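Long-range contacts in flavin-containing monooxygenase (Allium sativum, PDB 6WPU), which probably uses its bound FAD to oxygenate the sulfur of S-allyl-L-cysteine, as a flavin-dependent S-monooxygenase of garlic: residues 88-93 against 435-440; 94-99 against 114-119; 103-108 against 120-125. All coordinates share one frame; numbering follows the deposited sequence.

Contact 1: residues 88-93 against 435-440; sequences SLRTNL and SYRDEW. With FAD (flavin-adenine dinucleotide), chain B; SO4 (sulfate ion), chain D.
A polar loop-to-loop contact joins Arg90 and the flavin-side residues Thr91 and Asn92 to Tyr436, Arg437 and Asp438 of the loop between helices 416-431 and 443-453. The first loop belongs to the FAD-binding part of the flavin-containing monooxygenase fold. Its Asn92 N donates to flavin O4 at 2.8 Å. Arg90 grips Asp438 end-on with two nitrogens. NH2 reaches OD1 at 2.9 Å from above the carboxylate plane, while NH1 reaches OD2 at 3.0 Å on the syn side. NH1 also donates to O4 of a sulfate, probably from the crystallisation liquor. Arg90 NE is taken by the carbonyl of Phe117. Arg437 runs past Arg90 in the opposite direction, and its CB lies over one face of the Arg90 guanidinium. The Arg437 chain is extended from CG to NE, which carries its head to the backbone of 90-91. There NH1 makes a weak bond to Arg90 O, and NH2 pairs with Asp229. The hydroxyl of Tyr436 sits over the centre of the Arg437 guanidinium and touches Asn92 CB at 3.2 Å. Arg437 NE donates to Thr91 O at 2.8 Å, from above the carbonyl plane.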
loop_
_atom_site.group_PDB
_atom_site.type_symbol
_atom_site.label_atom_id
_atom_site.label_comp_id
_atom_site.label_asym_id
_atom_site.label_seq_id
_atom_site.Cartn_x
_atom_site.Cartn_y
_atom_site.Cartn_z
ATOM N N SER A 88 1.590 16.988 -4.728
ATOM C CA SER A 88 1.295 16.915 -6.158
ATOM C C SER A 88 0.981 15.504 -6.645
ATOM O O SER A 88 0.755 15.325 -7.846
ATOM C CB SER A 88 2.462 17.476 -6.980
ATOM O OG SER A 88 3.603 16.674 -6.776
ATOM N N LEU A 89 0.946 14.507 -5.757
ATOM C CA LEU A 89 0.837 13.123 -6.198
ATOM C C LEU A 89 -0.399 12.915 -7.069
ATOM O O LEU A 89 -1.492 13.381 -6.744
ATOM C CB LEU A 89 0.802 12.175 -4.998
ATOM C CG LEU A 89 0.738 10.687 -5.362
ATOM C CD1 LEU A 89 1.623 9.840 -4.434
ATOM C CD2 LEU A 89 -0.743 10.149 -5.384
ATOM N N ARG A 90 -0.190 12.247 -8.197
ATOM C CA ARG A 90 -1.219 11.686 -9.057
ATOM C C ARG A 90 -1.112 10.162 -9.049
ATOM O O ARG A 90 -0.070 9.596 -8.698
ATOM C CB ARG A 90 -1.085 12.208 -10.493
ATOM C CG ARG A 90 -1.251 13.707 -10.644
ATOM C CD ARG A 90 -0.778 14.178 -12.011
ATOM N NE ARG A 90 -1.642 13.698 -13.081
ATOM C CZ ARG A 90 -1.425 13.913 -14.371
ATOM N NH1 ARG A 90 -0.350 14.602 -14.760
ATOM N NH2 ARG A 90 -2.276 13.425 -15.277
ATOM N N THR A 91 -2.209 9.493 -9.425
ATOM C CA THR A 91 -2.205 8.033 -9.430
ATOM C C THR A 91 -1.158 7.526 -10.418
ATOM O O THR A 91 -0.880 8.163 -11.439
ATOM C CB THR A 91 -3.598 7.464 -9.780
ATOM O OG1 THR A 91 -3.933 7.714 -11.160
ATOM C CG2 THR A 91 -4.671 8.069 -8.892
ATOM N N ASN A 92 -0.540 6.388 -10.096
ATOM C CA ASN A 92 0.373 5.745 -11.040
ATOM C C ASN A 92 -0.318 4.654 -11.839
ATOM O O ASN A 92 0.346 3.906 -12.560
ATOM C CB ASN A 92 1.610 5.186 -10.325
ATOM C CG ASN A 92 1.270 4.185 -9.245
ATOM O OD1 ASN A 92 0.206 3.569 -9.251
ATOM N ND2 ASN A 92 2.169 4.030 -8.292
ATOM N N LEU A 93 -1.638 4.540 -11.709
ATOM C CA LEU A 93 -2.482 3.644 -12.481
ATOM C C LEU A 93 -3.620 4.460 -13.075
ATOM O O LEU A 93 -4.082 5.422 -12.445
ATOM C CB LEU A 93 -3.052 2.525 -11.595
ATOM C CG LEU A 93 -2.061 1.560 -10.944
ATOM C CD1 LEU A 93 -2.798 0.701 -9.928
ATOM C CD2 LEU A 93 -1.404 0.693 -12.021
ATOM N N SER A 435 6.028 11.157 -18.837
ATOM C CA SER A 435 4.876 11.483 -19.666
ATOM C C SER A 435 3.753 10.451 -19.665
ATOM O O SER A 435 2.716 10.727 -20.276
ATOM C CB SER A 435 5.315 11.710 -21.114
ATOM O OG SER A 435 5.805 10.506 -21.671
ATOM N N TYR A 436 3.896 9.292 -19.010
ATOM C CA TYR A 436 2.882 8.242 -19.156
ATOM C C TYR A 436 1.525 8.667 -18.606
ATOM O O TYR A 436 0.489 8.155 -19.051
ATOM C CB TYR A 436 3.346 6.948 -18.475
ATOM C CG TYR A 436 3.223 6.934 -16.966
ATOM C CD1 TYR A 436 2.162 6.265 -16.340
ATOM C CD2 TYR A 436 4.167 7.563 -16.160
ATOM C CE1 TYR A 436 2.038 6.235 -14.954
ATOM C CE2 TYR A 436 4.055 7.537 -14.770
ATOM C CZ TYR A 436 2.980 6.868 -14.179
ATOM O OH TYR A 436 2.852 6.825 -12.814
ATOM N N ARG A 437 1.498 9.589 -17.639
ATOM C CA ARG A 437 0.222 10.012 -17.075
ATOM C C ARG A 437 -0.594 10.872 -18.038
ATOM O O ARG A 437 -1.819 10.944 -17.904
ATOM C CB ARG A 437 0.437 10.765 -15.759
ATOM C CG ARG A 437 0.932 9.905 -14.602
ATOM C CD ARG A 437 0.992 10.731 -13.330
ATOM N NE ARG A 437 1.189 9.931 -12.128
ATOM C CZ ARG A 437 2.377 9.640 -11.603
ATOM N NH1 ARG A 437 2.459 8.915 -10.493
ATOM N NH2 ARG A 437 3.486 10.068 -12.192
ATOM N N ASP A 438 0.032 11.510 -19.016
ATOM C CA ASP A 438 -0.702 12.424 -19.871
ATOM C C ASP A 438 -0.680 12.043 -21.340
ATOM O O ASP A 438 -1.452 12.614 -22.114
ATOM C CB ASP A 438 -0.166 13.853 -19.696
ATOM C CG ASP A 438 -0.423 14.399 -18.296
ATOM O OD1 ASP A 438 -1.607 14.491 -17.895
ATOM O OD2 ASP A 438 0.557 14.714 -17.589
ATOM N N GLU A 439 0.157 11.089 -21.741
ATOM C CA GLU A 439 0.257 10.648 -23.128
ATOM C C GLU A 439 0.166 9.129 -23.147
ATOM O O GLU A 439 1.031 8.444 -22.589
ATOM C CB GLU A 439 1.562 11.128 -23.777
ATOM N N TRP A 440 -0.889 8.607 -23.762
ATOM C CA TRP A 440 -1.117 7.175 -23.789
ATOM C C TRP A 440 -1.734 6.818 -25.125
ATOM O O TRP A 440 -2.231 7.681 -25.852
ATOM C CB TRP A 440 -2.023 6.710 -22.634
ATOM C CG TRP A 440 -3.379 7.368 -22.623
ATOM C CD1 TRP A 440 -4.459 7.061 -23.418
ATOM C CD2 TRP A 440 -3.801 8.438 -21.771
ATOM N NE1 TRP A 440 -5.521 7.883 -23.111
ATOM C CE2 TRP A 440 -5.138 8.740 -22.107
ATOM C CE3 TRP A 440 -3.172 9.181 -20.769
ATOM C CZ2 TRP A 440 -5.857 9.750 -21.472
ATOM C CZ3 TRP A 440 -3.888 10.186 -20.141
ATOM C CH2 TRP A 440 -5.219 10.459 -20.493
HETATM P PA FAD B . -4.284 2.592 4.408
HETATM O O1A FAD B . -4.690 3.582 3.314
HETATM O O2A FAD B . -3.037 2.749 5.120
HETATM O O5B FAD B . -5.271 2.565 5.555
HETATM C C5B FAD B . -5.121 1.933 6.821
HETATM C C4B FAD B . -6.053 2.579 7.870
HETATM O O4B FAD B . -6.047 1.934 9.113
HETATM C C3B FAD B . -5.734 4.029 8.121
HETATM O O3B FAD B . -6.871 4.818 7.990
HETATM C C2B FAD B . -5.244 4.068 9.525
HETATM O O2B FAD B . -5.531 5.254 10.175
HETATM C C1B FAD B . -5.991 2.909 10.119
HETATM N N9A FAD B . -5.343 2.320 11.269
HETATM C C8A FAD B . -4.006 1.948 11.343
HETATM N N7A FAD B . -3.744 1.439 12.554
HETATM C C5A FAD B . -4.901 1.478 13.336
HETATM C C6A FAD B . -5.214 1.106 14.642
HETATM N N6A FAD B . -4.223 0.525 15.516
HETATM N N1A FAD B . -6.471 1.263 15.096
HETATM C C2A FAD B . -7.445 1.809 14.322
HETATM N N3A FAD B . -7.189 2.190 13.049
HETATM C C4A FAD B . -5.939 2.040 12.532
HETATM N N1 FAD B . -2.835 2.462 -5.134
HETATM C C2 FAD B . -3.606 2.762 -6.312
HETATM O O2 FAD B . -4.687 2.015 -6.627
HETATM N N3 FAD B . -3.195 3.742 -7.188
HETATM C C4 FAD B . -2.083 4.507 -6.906
HETATM O O4 FAD B . -1.663 5.489 -7.741
HETATM C C4X FAD B . -1.403 4.395 -5.600
HETATM N N5 FAD B . -0.442 5.327 -5.228
HETATM C C5X FAD B . 0.154 5.223 -3.975
HETATM C C6 FAD B . 1.134 6.155 -3.604
HETATM C C7 FAD B . 1.718 6.059 -2.346
HETATM C C7M FAD B . 2.777 7.058 -1.963
HETATM C C8 FAD B . 1.342 5.047 -1.464
HETATM C C8M FAD B . 1.960 4.913 -0.110
HETATM C C9 FAD B . 0.367 4.114 -1.834
HETATM C C9A FAD B . -0.225 4.201 -3.085
HETATM N N10 FAD B . -1.239 3.252 -3.457
HETATM C C10 FAD B . -1.844 3.346 -4.718
HETATM C "C1'" FAD B . -1.603 2.157 -2.544
HETATM C "C2'" FAD B . -2.516 2.437 -1.369
HETATM O "O2'" FAD B . -1.912 1.977 -0.231
HETATM C "C3'" FAD B . -3.755 1.606 -1.616
HETATM O "O3'" FAD B . -4.367 2.275 -2.650
HETATM C "C4'" FAD B . -4.732 1.510 -0.450
HETATM O "O4'" FAD B . -4.946 2.791 0.018
HETATM C "C5'" FAD B . -4.346 0.566 0.694
HETATM O "O5'" FAD B . -5.200 0.972 1.723
HETATM P P FAD B . -5.361 0.388 3.187
HETATM O O1P FAD B . -6.845 0.508 3.703
HETATM O O2P FAD B . -4.695 -1.044 3.121
HETATM O O3P FAD B . -4.150 1.152 3.998
HETATM S S SO4 D . 3.355 14.335 -13.994
HETATM O O1 SO4 D . 4.405 15.345 -14.159
HETATM O O2 SO4 D . 3.090 13.722 -15.294
HETATM O O3 SO4 D . 3.808 13.291 -13.082
HETATM O O4 SO4 D . 2.153 14.957 -13.428
#

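Contact 2: residues 94-99 against 114-119; sequences PREVMG and RRRFPG. With FAD (flavin-adenine dinucleotide), chain B.
This buried contact sits behind the flavin pocket, to which its short helix contributes Met98; Pro94, Arg95 and Glu96 here meet Arg115, Arg116 and Phe117. Met98 reaches the pyrimidine side of the isoalloxazine, and its SD takes a weak bond from flavin N3 at 3.4 Å. Across the contact, Arg95 N donates to Arg116 O at 2.9 Å. The Arg95 side chain starts between its own backbone N and carbonyl carbon (chi1 64°), and the chain bends at chi3. It runs along the backbone of 114-116, and NH1 reaches Arg115 O at 2.9 Å, with that oxygen near the guanidinium plane. NH1 is shared with the carbonyl of Asp113. In this flavin-binding monooxygenase fold, Pro94 is the N-cap residue of helix 95-98, and its CB touches two flat groups that lie at roughly right angles round it. CB lies over one face of the Arg116 guanidinium, 3.5 Å from NE. The same CB makes an off-centre CH-pi contact with the Phe117 ring, 4.2 Å from the centroid. Glu96 crosses Arg116 at about a right angle. Arg116 NE donates almost straight to Glu96 OE1 at 2.8 Å, on the syn side of the carboxylate, and Arg116 NH1 pairs with Asp442.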
loop_
_atom_site.group_PDB
_atom_site.type_symbol
_atom_site.label_atom_id
_atom_site.label_comp_id
_atom_site.label_asym_id
_atom_site.label_seq_id
_atom_site.Cartn_x
_atom_site.Cartn_y
_atom_site.Cartn_z
ATOM N N PRO A 94 -4.062 4.141 -14.289
ATOM C CA PRO A 94 -5.229 4.833 -14.845
ATOM C C PRO A 94 -6.455 4.522 -14.008
ATOM O O PRO A 94 -6.567 3.448 -13.411
ATOM C CB PRO A 94 -5.349 4.259 -16.259
ATOM C CG PRO A 94 -4.726 2.911 -16.159
ATOM C CD PRO A 94 -3.648 2.993 -15.115
ATOM N N ARG A 95 -7.359 5.498 -13.925
ATOM C CA ARG A 95 -8.428 5.392 -12.940
ATOM C C ARG A 95 -9.360 4.216 -13.238
ATOM O O ARG A 95 -9.939 3.649 -12.303
ATOM C CB ARG A 95 -9.199 6.714 -12.855
ATOM C CG ARG A 95 -9.931 7.116 -14.135
ATOM C CD ARG A 95 -10.382 8.578 -14.079
ATOM N NE ARG A 95 -11.387 8.829 -13.043
ATOM C CZ ARG A 95 -11.608 10.014 -12.473
ATOM N NH1 ARG A 95 -10.871 11.071 -12.808
ATOM N NH2 ARG A 95 -12.559 10.146 -11.549
ATOM N N GLU A 96 -9.502 3.816 -14.512
ATOM C CA GLU A 96 -10.354 2.668 -14.828
ATOM C C GLU A 96 -9.843 1.402 -14.155
ATOM O O GLU A 96 -10.634 0.567 -13.700
ATOM C CB GLU A 96 -10.453 2.447 -16.344
ATOM C CG GLU A 96 -11.052 3.602 -17.152
ATOM C CD GLU A 96 -9.997 4.631 -17.573
ATOM O OE1 GLU A 96 -8.788 4.377 -17.365
ATOM O OE2 GLU A 96 -10.383 5.692 -18.112
ATOM N N VAL A 97 -8.518 1.249 -14.080
ATOM C CA VAL A 97 -7.905 0.054 -13.501
ATOM C C VAL A 97 -8.096 0.016 -11.989
ATOM O O VAL A 97 -8.253 -1.064 -11.407
ATOM C CB VAL A 97 -6.413 0.005 -13.900
ATOM C CG1 VAL A 97 -5.556 -0.705 -12.853
ATOM C CG2 VAL A 97 -6.256 -0.660 -15.227
ATOM N N MET A 98 -8.117 1.181 -11.337
ATOM C CA MET A 98 -8.056 1.262 -9.880
ATOM C C MET A 98 -9.370 0.962 -9.168
ATOM O O MET A 98 -9.341 0.618 -7.982
ATOM C CB MET A 98 -7.617 2.656 -9.452
ATOM C CG MET A 98 -6.169 2.955 -9.673
ATOM S SD MET A 98 -5.834 4.662 -9.208
ATOM C CE MET A 98 -6.334 4.722 -7.492
ATOM N N GLY A 99 -10.511 1.123 -9.830
ATOM C CA GLY A 99 -11.780 1.095 -9.118
ATOM C C GLY A 99 -12.173 -0.288 -8.622
ATOM O O GLY A 99 -11.819 -1.315 -9.196
ATOM N N ARG A 114 -11.037 15.364 -13.564
ATOM C CA ARG A 114 -11.524 14.473 -14.611
ATOM C C ARG A 114 -10.410 13.747 -15.358
ATOM O O ARG A 114 -10.698 13.056 -16.343
ATOM C CB ARG A 114 -12.371 15.257 -15.615
ATOM C CG ARG A 114 -13.657 15.821 -15.046
ATOM C CD ARG A 114 -14.573 16.305 -16.162
ATOM N NE ARG A 114 -15.889 15.676 -16.076
ATOM C CZ ARG A 114 -16.233 14.559 -16.711
ATOM N NH1 ARG A 114 -15.362 13.939 -17.494
ATOM N NH2 ARG A 114 -17.452 14.063 -16.565
ATOM N N ARG A 115 -9.159 13.882 -14.926
ATOM C CA ARG A 115 -8.051 13.282 -15.655
ATOM C C ARG A 115 -8.037 11.771 -15.479
ATOM O O ARG A 115 -8.446 11.239 -14.443
ATOM C CB ARG A 115 -6.718 13.860 -15.186
ATOM C CG ARG A 115 -6.478 15.275 -15.640
ATOM C CD ARG A 115 -5.156 15.788 -15.110
ATOM N NE ARG A 115 -5.194 15.875 -13.655
ATOM C CZ ARG A 115 -4.182 16.296 -12.910
ATOM N NH1 ARG A 115 -3.041 16.657 -13.492
ATOM N NH2 ARG A 115 -4.308 16.346 -11.589
ATOM N N ARG A 116 -7.537 11.085 -16.511
ATOM C CA ARG A 116 -7.391 9.638 -16.443
ATOM C C ARG A 116 -6.480 9.227 -15.299
ATOM O O ARG A 116 -6.725 8.208 -14.638
ATOM C CB ARG A 116 -6.857 9.098 -17.768
ATOM C CG ARG A 116 -6.723 7.596 -17.766
ATOM C CD ARG A 116 -6.955 7.032 -19.122
ATOM N NE ARG A 116 -6.940 5.578 -19.078
ATOM C CZ ARG A 116 -6.172 4.815 -19.850
ATOM N NH1 ARG A 116 -5.356 5.383 -20.741
ATOM N NH2 ARG A 116 -6.232 3.489 -19.733
ATOM N N PHE A 117 -5.417 9.999 -15.052
ATOM C CA PHE A 117 -4.540 9.798 -13.897
ATOM C C PHE A 117 -4.721 10.995 -12.980
ATOM O O PHE A 117 -3.975 11.979 -13.081
ATOM C CB PHE A 117 -3.071 9.651 -14.301
ATOM C CG PHE A 117 -2.754 8.403 -15.078
ATOM C CD1 PHE A 117 -3.059 8.316 -16.425
ATOM C CD2 PHE A 117 -2.095 7.343 -14.471
ATOM C CE1 PHE A 117 -2.735 7.183 -17.152
ATOM C CE2 PHE A 117 -1.774 6.203 -15.186
ATOM C CZ PHE A 117 -2.090 6.121 -16.526
ATOM N N PRO A 118 -5.707 10.980 -12.092
ATOM C CA PRO A 118 -6.021 12.179 -11.312
ATOM C C PRO A 118 -5.125 12.312 -10.087
ATOM O O PRO A 118 -4.343 11.426 -9.740
ATOM C CB PRO A 118 -7.479 11.944 -10.913
ATOM C CG PRO A 118 -7.546 10.440 -10.751
ATOM C CD PRO A 118 -6.715 9.917 -11.897
ATOM N N GLY A 119 -5.281 13.441 -9.415
ATOM C CA GLY A 119 -4.590 13.663 -8.164
ATOM C C GLY A 119 -5.244 12.930 -7.011
ATOM O O GLY A 119 -6.387 12.473 -7.096
HETATM P PA FAD B . -4.284 2.592 4.408
HETATM O O1A FAD B . -4.690 3.582 3.314
HETATM O O2A FAD B . -3.037 2.749 5.120
HETATM O O5B FAD B . -5.271 2.565 5.555
HETATM C C5B FAD B . -5.121 1.933 6.821
HETATM C C4B FAD B . -6.053 2.579 7.870
HETATM O O4B FAD B . -6.047 1.934 9.113
HETATM C C3B FAD B . -5.734 4.029 8.121
HETATM O O3B FAD B . -6.871 4.818 7.990
HETATM C C2B FAD B . -5.244 4.068 9.525
HETATM O O2B FAD B . -5.531 5.254 10.175
HETATM C C1B FAD B . -5.991 2.909 10.119
HETATM N N9A FAD B . -5.343 2.320 11.269
HETATM C C8A FAD B . -4.006 1.948 11.343
HETATM N N7A FAD B . -3.744 1.439 12.554
HETATM C C5A FAD B . -4.901 1.478 13.336
HETATM C C6A FAD B . -5.214 1.106 14.642
HETATM N N6A FAD B . -4.223 0.525 15.516
HETATM N N1A FAD B . -6.471 1.263 15.096
HETATM C C2A FAD B . -7.445 1.809 14.322
HETATM N N3A FAD B . -7.189 2.190 13.049
HETATM C C4A FAD B . -5.939 2.040 12.532
HETATM N N1 FAD B . -2.835 2.462 -5.134
HETATM C C2 FAD B . -3.606 2.762 -6.312
HETATM O O2 FAD B . -4.687 2.015 -6.627
HETATM N N3 FAD B . -3.195 3.742 -7.188
HETATM C C4 FAD B . -2.083 4.507 -6.906
HETATM O O4 FAD B . -1.663 5.489 -7.741
HETATM C C4X FAD B . -1.403 4.395 -5.600
HETATM N N5 FAD B . -0.442 5.327 -5.228
HETATM C C5X FAD B . 0.154 5.223 -3.975
HETATM C C6 FAD B . 1.134 6.155 -3.604
HETATM C C7 FAD B . 1.718 6.059 -2.346
HETATM C C7M FAD B . 2.777 7.058 -1.963
HETATM C C8 FAD B . 1.342 5.047 -1.464
HETATM C C8M FAD B . 1.960 4.913 -0.110
HETATM C C9 FAD B . 0.367 4.114 -1.834
HETATM C C9A FAD B . -0.225 4.201 -3.085
HETATM N N10 FAD B . -1.239 3.252 -3.457
HETATM C C10 FAD B . -1.844 3.346 -4.718
HETATM C "C1'" FAD B . -1.603 2.157 -2.544
HETATM C "C2'" FAD B . -2.516 2.437 -1.369
HETATM O "O2'" FAD B . -1.912 1.977 -0.231
HETATM C "C3'" FAD B . -3.755 1.606 -1.616
HETATM O "O3'" FAD B . -4.367 2.275 -2.650
HETATM C "C4'" FAD B . -4.732 1.510 -0.450
HETATM O "O4'" FAD B . -4.946 2.791 0.018
HETATM C "C5'" FAD B . -4.346 0.566 0.694
HETATM O "O5'" FAD B . -5.200 0.972 1.723
HETATM P P FAD B . -5.361 0.388 3.187
HETATM O O1P FAD B . -6.845 0.508 3.703
HETATM O O2P FAD B . -4.695 -1.044 3.121
HETATM O O3P FAD B . -4.150 1.152 3.998
#

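Contact 3: residues 103-108 against 120-125; sequences YPFVEK and HEEVLD
Apolar packing comes first: the ring of Phe105 meets helix 120-133 at Glu122 and Val123. Its CZ lies 3.9 Å from Val123 CG2, and the two side chains cross at about a right angle. Phe105 CE1 also touches Glu122 CG, at 4.0 Å, while the Glu122 carboxylate lies beyond the ring and does not stack on it. Phe105 is the centre of an inverse gamma turn. With CG opposite the backbone N (chi1 -176°), the ring extends from this turn toward the helix.

Polar links are indirect or long. One water accepts from Lys108 N at 2.9 Å and donates to Glu122 OE1 at 2.7 Å, joining the loop backbone to the helix. The same OE1 pairs with Arg95, and Glu122 OE2 accepts from the backbone N of Asp113. With both oxygens engaged, the carboxylate is fixed in rotation and probably stays charged.

The Lys108-Asp125 pair is looser. Lys108 and Asp125 approach from opposite directions, but Lys108 NZ stays 3.7 Å from Asp125 OD2, a long salt bridge. The aliphatic chain is nearer, with Lys108 CD 3.2 Å from the same oxygen.

This is packing of a loop on the first turns of a helix in the flavin-binding monooxygenase fold. Around it, Arg95 of helix 95-98 makes a cation-pi contact with Phe105, Tyr126 meets the same ring, and Pro104 and Val106 lean on Phe453 of helix 443-453.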
loop_
_atom_site.group_PDB
_atom_site.type_symbol
_atom_site.label_atom_id
_atom_site.label_comp_id
_atom_site.label_asym_id
_atom_site.label_seq_id
_atom_site.Cartn_x
_atom_site.Cartn_y
_atom_site.Cartn_z
ATOM N N TYR A 103 -17.892 -0.774 -8.730
ATOM C CA TYR A 103 -18.002 0.653 -8.434
ATOM C C TYR A 103 -16.960 1.388 -9.259
ATOM O O TYR A 103 -15.904 1.783 -8.751
ATOM C CB TYR A 103 -17.806 0.911 -6.939
ATOM C CG TYR A 103 -18.344 2.245 -6.501
ATOM C CD1 TYR A 103 -19.695 2.553 -6.660
ATOM C CD2 TYR A 103 -17.508 3.196 -5.923
ATOM C CE1 TYR A 103 -20.197 3.774 -6.253
ATOM C CE2 TYR A 103 -17.996 4.421 -5.514
ATOM C CZ TYR A 103 -19.338 4.705 -5.680
ATOM O OH TYR A 103 -19.817 5.923 -5.273
ATOM N N PRO A 104 -17.226 1.588 -10.551
ATOM C CA PRO A 104 -16.191 2.118 -11.452
ATOM C C PRO A 104 -15.689 3.485 -11.018
ATOM O O PRO A 104 -16.466 4.363 -10.642
ATOM C CB PRO A 104 -16.906 2.197 -12.803
ATOM C CG PRO A 104 -17.972 1.128 -12.710
ATOM C CD PRO A 104 -18.427 1.156 -11.280
ATOM N N PHE A 105 -14.369 3.663 -11.089
ATOM C CA PHE A 105 -13.732 4.924 -10.708
ATOM C C PHE A 105 -13.803 5.902 -11.887
ATOM O O PHE A 105 -12.795 6.370 -12.424
ATOM C CB PHE A 105 -12.297 4.661 -10.254
ATOM C CG PHE A 105 -11.555 5.880 -9.728
ATOM C CD1 PHE A 105 -12.216 7.064 -9.427
ATOM C CD2 PHE A 105 -10.176 5.826 -9.531
ATOM C CE1 PHE A 105 -11.520 8.166 -8.949
ATOM C CE2 PHE A 105 -9.472 6.929 -9.048
ATOM C CZ PHE A 105 -10.141 8.101 -8.759
ATOM N N VAL A 106 -15.040 6.204 -12.290
ATOM C CA VAL A 106 -15.273 7.112 -13.409
ATOM C C VAL A 106 -15.305 8.548 -12.902
ATOM O O VAL A 106 -15.267 8.798 -11.693
ATOM C CB VAL A 106 -16.566 6.763 -14.178
ATOM C CG1 VAL A 106 -16.395 5.453 -14.931
ATOM C CG2 VAL A 106 -17.775 6.695 -13.238
ATOM N N GLU A 107 -15.352 9.493 -13.833
ATOM C CA GLU A 107 -15.475 10.902 -13.501
ATOM C C GLU A 107 -16.789 11.166 -12.766
ATOM O O GLU A 107 -17.768 10.435 -12.921
ATOM C CB GLU A 107 -15.405 11.741 -14.783
ATOM C CG GLU A 107 -14.061 11.683 -15.538
ATOM C CD GLU A 107 -13.791 10.360 -16.276
ATOM O OE1 GLU A 107 -14.602 9.408 -16.171
ATOM O OE2 GLU A 107 -12.748 10.280 -16.968
ATOM N N LYS A 108 -16.796 12.212 -11.939
ATOM C CA LYS A 108 -18.042 12.717 -11.377
ATOM C C LYS A 108 -18.936 13.255 -12.493
ATOM O O LYS A 108 -18.483 13.537 -13.607
ATOM C CB LYS A 108 -17.771 13.824 -10.354
ATOM C CG LYS A 108 -16.920 13.409 -9.169
ATOM C CD LYS A 108 -17.214 14.271 -7.945
ATOM C CE LYS A 108 -16.240 15.423 -7.801
ATOM N NZ LYS A 108 -16.742 16.412 -6.805
ATOM N N HIS A 120 -4.495 12.844 -5.904
ATOM C CA HIS A 120 -4.949 12.075 -4.753
ATOM C C HIS A 120 -6.309 12.548 -4.243
ATOM O O HIS A 120 -7.087 11.736 -3.725
ATOM C CB HIS A 120 -3.909 12.155 -3.635
ATOM C CG HIS A 120 -3.523 13.551 -3.276
ATOM N ND1 HIS A 120 -4.279 14.336 -2.436
ATOM C CD2 HIS A 120 -2.465 14.311 -3.658
ATOM C CE1 HIS A 120 -3.703 15.519 -2.310
ATOM N NE2 HIS A 120 -2.600 15.530 -3.039
ATOM N N GLU A 121 -6.613 13.844 -4.374
ATOM C CA GLU A 121 -7.911 14.348 -3.923
ATOM C C GLU A 121 -9.054 13.618 -4.609
ATOM O O GLU A 121 -10.097 13.362 -3.997
ATOM C CB GLU A 121 -8.019 15.850 -4.187
ATOM C CG GLU A 121 -7.885 16.722 -2.954
ATOM C CD GLU A 121 -7.484 18.150 -3.292
ATOM O OE1 GLU A 121 -6.511 18.647 -2.687
ATOM O OE2 GLU A 121 -8.134 18.767 -4.168
ATOM N N GLU A 122 -8.881 13.286 -5.885
ATOM C CA GLU A 122 -9.935 12.603 -6.618
ATOM C C GLU A 122 -10.115 11.178 -6.113
ATOM O O GLU A 122 -11.236 10.666 -6.099
ATOM C CB GLU A 122 -9.616 12.624 -8.115
ATOM C CG GLU A 122 -10.692 12.040 -9.026
ATOM C CD GLU A 122 -11.896 12.968 -9.262
ATOM O OE1 GLU A 122 -12.851 12.518 -9.935
ATOM O OE2 GLU A 122 -11.894 14.128 -8.792
ATOM N N VAL A 123 -9.035 10.530 -5.680
ATOM C CA VAL A 123 -9.165 9.179 -5.148
ATOM C C VAL A 123 -9.871 9.216 -3.801
ATOM O O VAL A 123 -10.751 8.388 -3.516
ATOM C CB VAL A 123 -7.787 8.508 -5.046
ATOM C CG1 VAL A 123 -7.924 7.084 -4.532
ATOM C CG2 VAL A 123 -7.090 8.541 -6.378
ATOM N N LEU A 124 -9.510 10.190 -2.958
ATOM C CA LEU A 124 -10.169 10.322 -1.667
ATOM C C LEU A 124 -11.664 10.563 -1.837
ATOM O O LEU A 124 -12.482 9.957 -1.133
ATOM C CB LEU A 124 -9.536 11.449 -0.853
ATOM C CG LEU A 124 -10.165 11.664 0.533
ATOM C CD1 LEU A 124 -9.903 10.453 1.408
ATOM C CD2 LEU A 124 -9.637 12.934 1.195
ATOM N N ASP A 125 -12.040 11.445 -2.766
ATOM C CA ASP A 125 -13.452 11.693 -3.009
ATOM C C ASP A 125 -14.152 10.413 -3.451
ATOM O O ASP A 125 -15.284 10.139 -3.041
ATOM C CB ASP A 125 -13.615 12.801 -4.054
ATOM C CG ASP A 125 -15.078 13.200 -4.270
ATOM O OD1 ASP A 125 -15.753 13.585 -3.286
ATOM O OD2 ASP A 125 -15.553 13.136 -5.428
HETATM O O HOH W 1 -14.436 13.848 -11.632
#

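In the fold
From the N terminus, the chain first passes 88-93, then helix 95-98, then the single loop that holds 103-108 and 114-119, and the start of helix 120-133. Contact 2 closes the short loop after helix 95-98. Contact 3 closes an overlapping one, so the two cross along the chain. Both nest inside the long loop of contact 1, which ends only at 435-440. Arg95 NE joins contact 2 to contact 3 at the carbonyl of Phe105. Contact 1 meets contact 2 through Thr91 N and Pro118 O, and contact 3 through Leu89 O and His120 N. Contact 1 ties 88-93 to the loop between helices 416-431 and 443-453. Contacts 2 and 3 tie the 99-119 loop to helices 95-98 and 120-133.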